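Local structure of host Factor for Q beta (Staphylococcus aureus, 1KQ1) at residues A11-K16 / E37-Y42; Q19-V24 / Q31-I36. The protein probably binds RNA as a ring-shaped hexamer of the bacterial Sm-like family and so regulates translation. One frame throughout, in Å; residues are numbered along the deposited sequence.

Contact 1: A11-K16 / E37-Y42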
loop_
_atom_site.group_PDB
_atom_site.type_symbol
_atom_site.label_atom_id
_atom_site.label_comp_id
_atom_site.label_asym_id
_atom_site.label_seq_id
_atom_site.Cartn_x
_atom_site.Cartn_y
_atom_site.Cartn_z
ATOM N N ALA C 11 -8.269 -11.850 19.316
ATOM C CA ALA C 11 -8.399 -12.916 18.327
ATOM C C ALA C 11 -7.080 -13.618 18.096
ATOM O O ALA C 11 -7.014 -14.851 18.105
ATOM C CB ALA C 11 -8.933 -12.362 17.007
ATOM N N LEU C 12 -5.995 -12.868 17.909
ATOM C CA LEU C 12 -4.715 -13.494 17.640
ATOM C C LEU C 12 -4.190 -14.320 18.763
ATOM O O LEU C 12 -3.575 -15.365 18.555
ATOM C CB LEU C 12 -3.636 -12.457 17.230
ATOM C CG LEU C 12 -4.035 -11.645 15.993
ATOM C CD1 LEU C 12 -2.985 -10.596 15.684
ATOM C CD2 LEU C 12 -4.238 -12.570 14.792
ATOM N N GLU C 13 -4.439 -13.858 19.988
ATOM C CA GLU C 13 -3.991 -14.598 21.178
ATOM C C GLU C 13 -4.750 -15.941 21.337
ATOM O O GLU C 13 -4.165 -16.950 21.738
ATOM C CB GLU C 13 -4.173 -13.686 22.410
ATOM C CG GLU C 13 -3.581 -14.267 23.672
ATOM C CD GLU C 13 -2.083 -14.514 23.618
ATOM O OE1 GLU C 13 -1.608 -15.328 24.439
ATOM O OE2 GLU C 13 -1.368 -13.898 22.794
ATOM N N ASN C 14 -6.024 -15.923 20.995
ATOM C CA ASN C 14 -6.820 -17.155 21.025
ATOM C C ASN C 14 -6.351 -18.087 19.907
ATOM O O ASN C 14 -6.220 -19.287 20.129
ATOM C CB ASN C 14 -8.279 -16.845 20.826
ATOM C CG ASN C 14 -8.973 -16.461 22.124
ATOM O OD1 ASN C 14 -8.754 -17.090 23.164
ATOM N ND2 ASN C 14 -9.826 -15.446 22.065
ATOM N N PHE C 15 -6.094 -17.547 18.706
ATOM C CA PHE C 15 -5.614 -18.399 17.623
ATOM C C PHE C 15 -4.329 -19.075 18.034
ATOM O O PHE C 15 -4.131 -20.253 17.754
ATOM C CB PHE C 15 -5.301 -17.587 16.322
ATOM C CG PHE C 15 -6.487 -16.963 15.657
ATOM C CD1 PHE C 15 -7.776 -17.451 15.849
ATOM C CD2 PHE C 15 -6.304 -15.865 14.811
ATOM C CE1 PHE C 15 -8.867 -16.850 15.215
ATOM C CE2 PHE C 15 -7.377 -15.260 14.180
ATOM C CZ PHE C 15 -8.661 -15.742 14.370
ATOM N N LYS C 16 -3.418 -18.304 18.644
ATOM C CA LYS C 16 -2.144 -18.798 19.079
ATOM C C LYS C 16 -2.316 -19.864 20.159
ATOM O O LYS C 16 -1.744 -20.961 20.081
ATOM C CB LYS C 16 -1.304 -17.642 19.643
ATOM C CG LYS C 16 0.071 -18.004 20.086
ATOM C CD LYS C 16 0.810 -16.795 20.645
ATOM C CE LYS C 16 2.052 -17.176 21.402
ATOM N NZ LYS C 16 2.521 -16.007 22.235
ATOM N N GLU C 37 2.137 -19.235 15.444
ATOM C CA GLU C 37 3.022 -19.619 16.536
ATOM C C GLU C 37 3.362 -18.448 17.416
ATOM O O GLU C 37 3.469 -18.592 18.646
ATOM C CB GLU C 37 4.314 -20.222 15.998
ATOM C CG GLU C 37 4.087 -21.497 15.224
ATOM C CD GLU C 37 3.377 -22.553 16.050
ATOM O OE1 GLU C 37 3.537 -22.536 17.291
ATOM O OE2 GLU C 37 2.668 -23.397 15.460
ATOM N N GLU C 38 3.566 -17.287 16.808
ATOM C CA GLU C 38 3.881 -16.089 17.552
ATOM C C GLU C 38 3.528 -14.918 16.669
ATOM O O GLU C 38 3.367 -15.083 15.463
ATOM C CB GLU C 38 5.381 -16.017 17.836
ATOM C CG GLU C 38 5.991 -17.261 18.413
ATOM C CD GLU C 38 7.488 -17.140 18.532
ATOM O OE1 GLU C 38 7.957 -16.157 19.153
ATOM O OE2 GLU C 38 8.192 -18.029 18.006
ATOM N N TYR C 39 3.420 -13.740 17.272
ATOM C CA TYR C 39 3.127 -12.532 16.504
ATOM C C TYR C 39 3.502 -11.323 17.339
ATOM O O TYR C 39 3.657 -11.420 18.567
ATOM C CB TYR C 39 1.628 -12.493 16.155
ATOM C CG TYR C 39 0.714 -12.273 17.354
ATOM C CD1 TYR C 39 0.460 -10.993 17.830
ATOM C CD2 TYR C 39 0.179 -13.355 18.066
ATOM C CE1 TYR C 39 -0.284 -10.772 18.977
ATOM C CE2 TYR C 39 -0.576 -13.126 19.241
ATOM C CZ TYR C 39 -0.799 -11.842 19.678
ATOM O OH TYR C 39 -1.572 -11.597 20.824
ATOM N N ASP C 40 3.693 -10.181 16.683
ATOM C CA ASP C 40 3.932 -8.953 17.422
ATOM C C ASP C 40 3.363 -7.802 16.600
ATOM O O ASP C 40 2.568 -8.044 15.680
ATOM C CB ASP C 40 5.419 -8.758 17.757
ATOM C CG ASP C 40 6.320 -8.570 16.525
ATOM O OD1 ASP C 40 5.829 -8.249 15.404
ATOM O OD2 ASP C 40 7.557 -8.727 16.689
ATOM N N LYS C 41 3.746 -6.564 16.898
ATOM C CA LYS C 41 3.149 -5.461 16.161
ATOM C C LYS C 41 3.453 -5.452 14.678
ATOM O O LYS C 41 2.729 -4.812 13.932
ATOM C CB LYS C 41 3.582 -4.108 16.732
ATOM C CG LYS C 41 3.043 -2.941 15.929
ATOM C CD LYS C 41 1.523 -2.961 15.889
ATOM C CE LYS C 41 1.006 -2.270 14.644
ATOM N NZ LYS C 41 0.912 -3.218 13.500
ATOM N N TYR C 42 4.475 -6.158 14.248
ATOM C CA TYR C 42 4.804 -6.063 12.825
ATOM C C TYR C 42 4.702 -7.340 12.048
ATOM O O TYR C 42 4.477 -7.293 10.825
ATOM C CB TYR C 42 6.225 -5.538 12.645
ATOM C CG TYR C 42 6.406 -4.149 13.163
ATOM C CD1 TYR C 42 5.569 -3.122 12.734
ATOM C CD2 TYR C 42 7.388 -3.860 14.102
ATOM C CE1 TYR C 42 5.698 -1.832 13.228
ATOM C CE2 TYR C 42 7.527 -2.563 14.609
ATOM C CZ TYR C 42 6.675 -1.557 14.166
ATOM O OH TYR C 42 6.792 -0.271 14.660
HETATM O O HOH W 1 3.292 -13.929 20.303
#

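Contact 2: Q19-V24 / Q31-I36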
loop_
_atom_site.group_PDB
_atom_site.type_symbol
_atom_site.label_atom_id
_atom_site.label_comp_id
_atom_site.label_asym_id
_atom_site.label_seq_id
_atom_site.Cartn_x
_atom_site.Cartn_y
_atom_site.Cartn_z
ATOM N N GLN C 19 -3.882 -23.042 18.913
ATOM C CA GLN C 19 -3.231 -23.619 17.703
ATOM C C GLN C 19 -4.249 -23.808 16.586
ATOM O O GLN C 19 -4.183 -24.780 15.816
ATOM C CB GLN C 19 -2.551 -24.949 18.032
ATOM C CG GLN C 19 -1.347 -24.748 18.956
ATOM C CD GLN C 19 -0.511 -26.001 19.129
ATOM O OE1 GLN C 19 0.241 -26.390 18.240
ATOM N NE2 GLN C 19 -0.640 -26.635 20.284
ATOM N N THR C 20 -5.165 -22.864 16.421
ATOM C CA THR C 20 -6.144 -23.056 15.403
ATOM C C THR C 20 -5.594 -22.812 13.995
ATOM O O THR C 20 -4.721 -21.975 13.755
ATOM C CB THR C 20 -7.503 -22.316 15.733
ATOM O OG1 THR C 20 -7.898 -21.455 14.669
ATOM C CG2 THR C 20 -7.427 -21.572 17.057
ATOM N N GLU C 21 -6.028 -23.662 13.079
ATOM C CA GLU C 21 -5.596 -23.540 11.701
ATOM C C GLU C 21 -6.307 -22.309 11.133
ATOM O O GLU C 21 -7.516 -22.283 10.996
ATOM C CB GLU C 21 -6.035 -24.803 10.952
ATOM C CG GLU C 21 -5.517 -24.904 9.531
ATOM C CD GLU C 21 -4.083 -25.373 9.449
ATOM O OE1 GLU C 21 -3.449 -25.560 10.508
ATOM O OE2 GLU C 21 -3.586 -25.562 8.316
ATOM N N VAL C 22 -5.542 -21.271 10.807
ATOM C CA VAL C 22 -6.092 -20.039 10.289
ATOM C C VAL C 22 -5.655 -19.859 8.827
ATOM O O VAL C 22 -4.589 -20.320 8.447
ATOM C CB VAL C 22 -5.504 -18.849 11.108
ATOM C CG1 VAL C 22 -5.876 -17.500 10.493
ATOM C CG2 VAL C 22 -5.985 -18.949 12.572
ATOM N N THR C 23 -6.511 -19.193 8.070
ATOM C CA THR C 23 -6.222 -18.843 6.682
ATOM C C THR C 23 -5.949 -17.322 6.691
ATOM O O THR C 23 -6.764 -16.514 7.170
ATOM C CB THR C 23 -7.401 -19.113 5.761
ATOM O OG1 THR C 23 -7.644 -20.542 5.735
ATOM C CG2 THR C 23 -7.083 -18.668 4.312
ATOM N N VAL C 24 -4.789 -16.967 6.179
ATOM C CA VAL C 24 -4.380 -15.567 6.086
ATOM C C VAL C 24 -4.512 -15.141 4.618
ATOM O O VAL C 24 -3.909 -15.803 3.717
ATOM C CB VAL C 24 -2.914 -15.428 6.493
ATOM C CG1 VAL C 24 -2.411 -13.963 6.279
ATOM C CG2 VAL C 24 -2.729 -15.815 7.952
ATOM N N GLN C 31 -3.742 -16.593 -0.554
ATOM C CA GLN C 31 -3.969 -17.035 0.810
ATOM C C GLN C 31 -3.013 -18.153 1.194
ATOM O O GLN C 31 -2.522 -18.892 0.315
ATOM C CB GLN C 31 -5.430 -17.504 0.921
ATOM C CG GLN C 31 -5.761 -18.753 0.059
ATOM C CD GLN C 31 -7.269 -18.987 -0.145
ATOM O OE1 GLN C 31 -7.914 -18.340 -0.976
ATOM N NE2 GLN C 31 -7.829 -19.917 0.619
ATOM N N MET C 32 -2.721 -18.254 2.491
ATOM C CA MET C 32 -1.879 -19.337 3.037
ATOM C C MET C 32 -2.622 -19.815 4.284
ATOM O O MET C 32 -3.318 -19.034 4.902
ATOM C CB MET C 32 -0.495 -18.827 3.468
ATOM C CG MET C 32 0.441 -18.364 2.309
ATOM S SD MET C 32 2.077 -17.759 2.882
ATOM C CE MET C 32 2.825 -17.224 1.280
ATOM N N LYS C 33 -2.475 -21.086 4.666
ATOM C CA LYS C 33 -3.142 -21.603 5.879
ATOM C C LYS C 33 -2.080 -22.163 6.822
ATOM O O LYS C 33 -1.058 -22.701 6.393
ATOM C CB LYS C 33 -4.159 -22.683 5.506
ATOM C CG LYS C 33 -5.110 -23.063 6.628
ATOM C CD LYS C 33 -6.113 -24.103 6.135
ATOM C CE LYS C 33 -7.265 -24.304 7.116
ATOM N NZ LYS C 33 -8.371 -25.143 6.573
ATOM N N GLY C 34 -2.297 -22.035 8.125
ATOM C CA GLY C 34 -1.309 -22.518 9.071
ATOM C C GLY C 34 -1.708 -22.186 10.495
ATOM O O GLY C 34 -2.845 -21.775 10.756
ATOM N N VAL C 35 -0.749 -22.377 11.384
ATOM C CA VAL C 35 -0.959 -22.096 12.793
ATOM C C VAL C 35 -0.103 -20.900 13.172
ATOM O O VAL C 35 1.098 -20.855 12.840
ATOM C CB VAL C 35 -0.509 -23.287 13.666
ATOM C CG1 VAL C 35 -0.569 -22.892 15.138
ATOM C CG2 VAL C 35 -1.409 -24.481 13.413
ATOM N N ILE C 36 -0.714 -19.937 13.863
ATOM C CA ILE C 36 0.034 -18.799 14.326
ATOM C C ILE C 36 0.826 -19.248 15.565
ATOM O O ILE C 36 0.252 -19.616 16.624
ATOM C CB ILE C 36 -0.902 -17.637 14.635
ATOM C CG1 ILE C 36 -1.572 -17.181 13.336
ATOM C CG2 ILE C 36 -0.125 -16.510 15.319
ATOM C CD1 ILE C 36 -2.683 -16.124 13.509
HETATM O O HOH W 2 -3.252 -20.226 15.083
#

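Contact 1: A11-K16 / E37-Y42
Helix 11-16 lies against strand 37-39 nearly antiparallel, their axes 8.7 Å apart at an angle of 162°, with Leu-12 level with Tyr-39 and Lys-16 level with Glu-37. The Tyr-39 side chain reaches across to the helix and makes the largest single share of the contact. Leu-12 comes down on one face of its ring: CB stands 3.8 Å from the ring centroid and 16° off the normal, a CH-pi contact, while CD1 reaches the CD1 side of the ring. The buried leucine side chain also packs on Ile-36 and Tyr-63, which suits an aliphatic residue. At the edge of the ring the phenol is tied to the next helical residue: Tyr-39 OH donates to Glu-13 OE2 over 3.0 Å, using the anti lone pair of that oxygen. Glu-13 gets its carboxylate there by folding at chi2, and the carboxylate plane stands 63° from the ring. This is the Sm fold, in which the N-terminal helix packs on a strongly bent antiparallel sheet, and strand 31-39 is the one whose far end meets the helix here. A long chain suits position 16: with CG anti to the backbone N and the chain extended beyond, the methylenes of Lys-16 run past the strand backbone, CE lying 3.4 Å from Glu-37 O. The ammonium then reaches a water that accepts from Lys-16 NZ at 2.9 Å and from Tyr-39 N at 3.0 Å. That water lies above the ring face opposite Leu-12, toward the rim. Past the strand, Asp-40 OD1 accepts from Tyr-42 N at 2.7 Å in an Asx turn, the donor standing above the carboxylate plane.

Contact 2: Q19-V24 / Q31-I36
The beta hairpin of strands 21-26 and 31-39, part of the bent Sm-type sheet, is zipped together here by two hydrogen-bonded pairs. Val-22 and Gly-34 exchange bonds, Val-22 N to Gly-34 O at 2.7 Å and Gly-34 N to Val-22 O at 2.9 Å; Val-24 N reaches Met-32 O at 2.8 Å and Met-32 N returns to Val-24 O at 3.0 Å. Between them Thr-23 faces Lys-33 as a non-hydrogen-bonded pair, their CA atoms 4.2 Å apart. The strand axes make an angle of 140°, in keeping with the strong twist of this small barrel-like fold. Gly-34 has a phi of 176°, readily taken by glycine but disfavoured for residues with a CB. Val-22 and Val-24 turn to the helix-facing side of the sheet, where beta-branched, apolar side chains suit an extended strand, and Val-22 CG2 approaches Ile-36 CD1. The other face is more polar: Thr-23 OG1 lies 3.7 Å from Lys-33 CG, and the Glu-21 side chain crosses that of Val-35 at about a right angle, Glu-21 OE1 being 3.7 Å from Val-35 CG2. Before the strand, Gln-19 closes the helix in a Schellman motif with positive phi, and its backbone meets the Val-35 methyls. There the strands part, and a water links them, donating to Thr-20 O at 2.6 Å and accepting from Ile-36 N.

In the fold
The centres of contacts 1 and 2 lie about 11 Å apart, and strand 31-39 serves both: residues 32-34 pair with strand 21-26, and its later part, from Ile-36 to Tyr-39, meets the helix. Along the chain, contact 2 is nested within the loop that contact 1 closes, because helix 7-17 runs on into strand 21-26 and the hairpin returns along strand 31-39. Phe-15 joins the two, its ring packing on Val-22 and Ile-36 and its O probably hydrogen-bonded to Thr-20 N, while Lys-16 CG touches Ile-36 O. Helix and hairpin thus share one apolar layer, part of the Sm-type body of one subunit of the hexamer.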